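Local structure of nisin biosynthesis protein NisC (Lactococcus lactis subsp. lactis, 2G0D) at residues 4-15 with 370-380. The protein is the cyclase of nisin biosynthesis, a zinc-containing enzyme that forms the thioether rings of this lantibiotic. Numbering follows the deposited sequence.
Sequences IKRNVEKIIAQW and TGFLEGISGCI
I380 fits as a knob into a hole formed by I4, N7, V8 and I11, joining the N-terminal helix 3-20 to helix 376-387, late in the chain, in the alpha-toroid of the LanC family. The axes of 4-15 and 376-380 run roughly antiparallel, at 145° and 11.2 Å apart at closest approach. The two delta branches of I11 and I380 meet tip to tip, CD1 to CD1 at 3.5 Å, tighter than usual for two carbons. On the gamma branch of I380, CG2 passes alongside I4, lying 4.0 Å from I4 CG2, with V8 CG2 close by. I376 packs on I11 as well: its CG2 rests 3.8 Å from I11 CD1, while the side chains of I376 and N7 cross at about a right angle, with I376 CD1 near N7 OD1. That amide's ND2 is turned back to the carbonyl of N3 in its own helix.

Past the apolar patch, T370, in the loop before helix 376-387, divides its side chain between Q14 and W15. Its OG1 accepts the indole N-H of W15 (NE1 to OG1 2.9 Å, 155° at the hydrogen), reached at the ring edge and 16° out of the ring plane. With OG1 set between the backbone N and carbonyl carbon, T370 turns CG2 toward the Q14 amide, 3.4 Å from OE1.

L37 and I40 of helix 37-45 and Y63 of helix 53-74 pack against W15, while L361 of helix 357-362 touches N7, I376 and I380. Next to this contact, the 370-375 loop reaches toward the zinc site: L373 shares a backbone hydrogen bond with the zinc ligand C324. The loop is tied to the start of helix 376-387 at T370 O, which accepts both S377 N and S377 OG, the hydroxyl lying in the carbonyl plane on a lone pair at 2.7 Å from T370 O.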
loop_
_atom_site.group_PDB
_atom_site.type_symbol
_atom_site.label_atom_id
_atom_site.label_comp_id
_atom_site.label_asym_id
_atom_site.label_seq_id
_atom_site.Cartn_x
_atom_site.Cartn_y
_atom_site.Cartn_z
ATOM N N ILE A 4 -23.456 8.550 -0.600
ATOM C CA ILE A 4 -22.627 7.521 -1.244
ATOM C C ILE A 4 -23.297 7.026 -2.532
ATOM O O ILE A 4 -22.675 7.016 -3.581
ATOM C CB ILE A 4 -22.216 6.358 -0.285
ATOM C CG1 ILE A 4 -21.216 6.905 0.747
ATOM C CG2 ILE A 4 -21.617 5.176 -1.067
ATOM C CD1 ILE A 4 -20.457 5.897 1.537
ATOM N N LYS A 5 -24.577 6.670 -2.458
ATOM C CA LYS A 5 -25.289 6.169 -3.630
ATOM C C LYS A 5 -25.211 7.148 -4.828
ATOM O O LYS A 5 -24.822 6.760 -5.922
ATOM C CB LYS A 5 -26.743 5.854 -3.278
ATOM C CG LYS A 5 -27.460 5.009 -4.303
ATOM C CD LYS A 5 -28.915 5.040 -4.004
ATOM C CE LYS A 5 -29.608 3.846 -4.534
ATOM N NZ LYS A 5 -31.091 4.105 -4.592
ATOM N N ARG A 6 -25.583 8.411 -4.612
ATOM C CA ARG A 6 -25.469 9.432 -5.665
ATOM C C ARG A 6 -24.068 9.516 -6.293
ATOM O O ARG A 6 -23.905 9.521 -7.520
ATOM C CB ARG A 6 -25.847 10.793 -5.113
ATOM C CG ARG A 6 -25.963 11.882 -6.186
ATOM C CD ARG A 6 -26.646 13.126 -5.653
ATOM N NE ARG A 6 -25.778 13.841 -4.716
ATOM C CZ ARG A 6 -25.868 13.757 -3.389
ATOM N NH1 ARG A 6 -26.805 12.988 -2.821
ATOM N NH2 ARG A 6 -25.020 14.443 -2.631
ATOM N N ASN A 7 -23.057 9.599 -5.446
ATOM C CA ASN A 7 -21.682 9.644 -5.926
ATOM C C ASN A 7 -21.220 8.398 -6.694
ATOM O O ASN A 7 -20.527 8.510 -7.704
ATOM C CB ASN A 7 -20.750 9.976 -4.765
ATOM C CG ASN A 7 -20.779 11.447 -4.448
ATOM O OD1 ASN A 7 -20.106 12.230 -5.118
ATOM N ND2 ASN A 7 -21.623 11.851 -3.484
ATOM N N VAL A 8 -21.618 7.222 -6.220
ATOM C CA VAL A 8 -21.255 5.992 -6.889
ATOM C C VAL A 8 -21.860 5.996 -8.304
ATOM O O VAL A 8 -21.179 5.677 -9.286
ATOM C CB VAL A 8 -21.700 4.779 -6.085
ATOM C CG1 VAL A 8 -21.531 3.494 -6.904
ATOM C CG2 VAL A 8 -20.893 4.692 -4.784
ATOM N N GLU A 9 -23.126 6.400 -8.386
ATOM C CA GLU A 9 -23.851 6.457 -9.650
ATOM C C GLU A 9 -23.149 7.312 -10.691
ATOM O O GLU A 9 -23.046 6.911 -11.841
ATOM C CB GLU A 9 -25.296 6.919 -9.426
ATOM C CG GLU A 9 -26.195 5.778 -8.918
ATOM C CD GLU A 9 -27.548 6.247 -8.380
ATOM O OE1 GLU A 9 -27.823 7.470 -8.388
ATOM O OE2 GLU A 9 -28.344 5.378 -7.941
ATOM N N LYS A 10 -22.646 8.467 -10.274
ATOM C CA LYS A 10 -21.914 9.321 -11.186
ATOM C C LYS A 10 -20.603 8.674 -11.620
ATOM O O LYS A 10 -20.237 8.771 -12.800
ATOM C CB LYS A 10 -21.754 10.761 -10.645
ATOM C CG LYS A 10 -20.422 11.121 -9.997
ATOM C CD LYS A 10 -20.377 12.635 -9.602
ATOM C CE LYS A 10 -19.666 13.503 -10.658
ATOM N NZ LYS A 10 -19.538 14.953 -10.252
ATOM N N ILE A 11 -19.922 7.988 -10.683
ATOM C CA ILE A 11 -18.674 7.289 -11.002
ATOM C C ILE A 11 -18.942 6.194 -12.022
ATOM O O ILE A 11 -18.167 6.019 -12.971
ATOM C CB ILE A 11 -17.959 6.691 -9.750
ATOM C CG1 ILE A 11 -17.510 7.791 -8.782
ATOM C CG2 ILE A 11 -16.751 5.837 -10.158
ATOM C CD1 ILE A 11 -17.246 7.280 -7.351
ATOM N N ILE A 12 -20.036 5.462 -11.837
ATOM C CA ILE A 12 -20.394 4.425 -12.793
ATOM C C ILE A 12 -20.639 5.022 -14.193
ATOM O O ILE A 12 -20.150 4.477 -15.184
ATOM C CB ILE A 12 -21.621 3.589 -12.343
ATOM C CG1 ILE A 12 -21.308 2.804 -11.058
ATOM C CG2 ILE A 12 -22.039 2.616 -13.465
ATOM C CD1 ILE A 12 -22.548 2.339 -10.302
ATOM N N ALA A 13 -21.369 6.142 -14.257
ATOM C CA ALA A 13 -21.615 6.873 -15.520
ATOM C C ALA A 13 -20.321 7.318 -16.226
ATOM O O ALA A 13 -20.218 7.259 -17.449
ATOM C CB ALA A 13 -22.531 8.087 -15.275
ATOM N N GLN A 14 -19.335 7.755 -15.453
ATOM C CA GLN A 14 -18.043 8.135 -15.999
ATOM C C GLN A 14 -17.343 6.924 -16.626
ATOM O O GLN A 14 -16.792 7.004 -17.742
ATOM C CB GLN A 14 -17.167 8.776 -14.910
ATOM C CG GLN A 14 -17.727 10.119 -14.414
ATOM C CD GLN A 14 -16.850 10.804 -13.375
ATOM O OE1 GLN A 14 -15.682 11.118 -13.638
ATOM N NE2 GLN A 14 -17.416 11.056 -12.190
ATOM N N TRP A 15 -17.407 5.792 -15.936
ATOM C CA TRP A 15 -16.740 4.603 -16.428
ATOM C C TRP A 15 -17.508 3.849 -17.498
ATOM O O TRP A 15 -16.900 3.185 -18.320
ATOM C CB TRP A 15 -16.279 3.706 -15.266
ATOM C CG TRP A 15 -15.069 4.286 -14.630
ATOM C CD1 TRP A 15 -15.017 5.030 -13.488
ATOM C CD2 TRP A 15 -13.732 4.234 -15.141
ATOM N NE1 TRP A 15 -13.727 5.421 -13.238
ATOM C CE2 TRP A 15 -12.915 4.943 -14.239
ATOM C CE3 TRP A 15 -13.144 3.651 -16.284
ATOM C CZ2 TRP A 15 -11.524 5.084 -14.433
ATOM C CZ3 TRP A 15 -11.765 3.785 -16.469
ATOM C CH2 TRP A 15 -10.973 4.494 -15.544
ATOM N N THR A 370 -11.325 9.793 -10.206
ATOM C CA THR A 370 -12.262 8.909 -9.537
ATOM C C THR A 370 -11.597 7.701 -8.917
ATOM O O THR A 370 -12.260 6.937 -8.245
ATOM C CB THR A 370 -13.347 8.378 -10.501
ATOM O OG1 THR A 370 -12.724 7.604 -11.546
ATOM C CG2 THR A 370 -14.159 9.526 -11.081
ATOM N N GLY A 371 -10.294 7.552 -9.142
ATOM C CA GLY A 371 -9.565 6.335 -8.819
ATOM C C GLY A 371 -9.219 6.133 -7.346
ATOM O O GLY A 371 -9.460 7.000 -6.483
ATOM N N PHE A 372 -8.613 4.984 -7.078
ATOM C CA PHE A 372 -8.451 4.504 -5.725
ATOM C C PHE A 372 -7.468 5.331 -4.934
ATOM O O PHE A 372 -7.785 5.832 -3.839
ATOM C CB PHE A 372 -7.981 3.051 -5.746
ATOM C CG PHE A 372 -7.549 2.552 -4.402
ATOM C CD1 PHE A 372 -8.478 2.422 -3.366
ATOM C CD2 PHE A 372 -6.204 2.228 -4.160
ATOM C CE1 PHE A 372 -8.062 1.967 -2.106
ATOM C CE2 PHE A 372 -5.792 1.808 -2.924
ATOM C CZ PHE A 372 -6.718 1.659 -1.895
ATOM N N LEU A 373 -6.273 5.496 -5.503
ATOM C CA LEU A 373 -5.154 5.954 -4.718
ATOM C C LEU A 373 -5.297 7.433 -4.340
ATOM O O LEU A 373 -5.019 7.837 -3.198
ATOM C CB LEU A 373 -3.824 5.643 -5.452
ATOM C CG LEU A 373 -2.523 5.904 -4.692
ATOM C CD1 LEU A 373 -2.473 5.191 -3.329
ATOM C CD2 LEU A 373 -1.278 5.554 -5.538
ATOM N N GLU A 374 -5.728 8.237 -5.301
ATOM C CA GLU A 374 -5.858 9.673 -5.069
ATOM C C GLU A 374 -7.282 10.160 -5.214
ATOM O O GLU A 374 -7.606 11.273 -4.782
ATOM C CB GLU A 374 -4.940 10.453 -6.024
ATOM C CG GLU A 374 -3.473 10.101 -5.789
ATOM C CD GLU A 374 -2.514 11.175 -6.253
ATOM O OE1 GLU A 374 -2.948 12.102 -6.942
ATOM O OE2 GLU A 374 -1.318 11.095 -5.914
ATOM N N GLY A 375 -8.120 9.320 -5.823
ATOM C CA GLY A 375 -9.417 9.769 -6.324
ATOM C C GLY A 375 -10.520 9.543 -5.314
ATOM O O GLY A 375 -10.285 9.000 -4.218
ATOM N N ILE A 376 -11.719 9.973 -5.674
ATOM C CA ILE A 376 -12.865 9.855 -4.782
ATOM C C ILE A 376 -13.233 8.417 -4.351
ATOM O O ILE A 376 -13.662 8.221 -3.221
ATOM C CB ILE A 376 -14.097 10.588 -5.332
ATOM C CG1 ILE A 376 -15.166 10.718 -4.221
ATOM C CG2 ILE A 376 -14.632 9.913 -6.615
ATOM C CD1 ILE A 376 -16.110 11.895 -4.399
ATOM N N SER A 377 -13.071 7.423 -5.231
ATOM C CA SER A 377 -13.487 6.053 -4.891
ATOM C C SER A 377 -12.697 5.447 -3.717
ATOM O O SER A 377 -13.190 4.592 -2.998
ATOM C CB SER A 377 -13.434 5.129 -6.108
ATOM O OG SER A 377 -12.088 4.914 -6.481
ATOM N N GLY A 378 -11.472 5.901 -3.506
ATOM C CA GLY A 378 -10.726 5.462 -2.331
ATOM C C GLY A 378 -11.394 5.948 -1.058
ATOM O O GLY A 378 -11.534 5.195 -0.083
ATOM N N CYS A 379 -11.790 7.222 -1.075
ATOM C CA CYS A 379 -12.496 7.846 0.037
ATOM C C CYS A 379 -13.823 7.116 0.337
ATOM O O CYS A 379 -14.144 6.849 1.492
ATOM C CB CYS A 379 -12.743 9.321 -0.291
ATOM S SG CYS A 379 -13.532 10.295 0.997
ATOM N N ILE A 380 -14.584 6.817 -0.709
ATOM C CA ILE A 380 -15.843 6.075 -0.598
ATOM C C ILE A 380 -15.597 4.697 0.024
ATOM O O ILE A 380 -16.380 4.261 0.857
ATOM C CB ILE A 380 -16.567 5.949 -1.973
ATOM C CG1 ILE A 380 -17.082 7.324 -2.398
ATOM C CG2 ILE A 380 -17.703 4.929 -1.927
ATOM C CD1 ILE A 380 -17.440 7.466 -3.893
#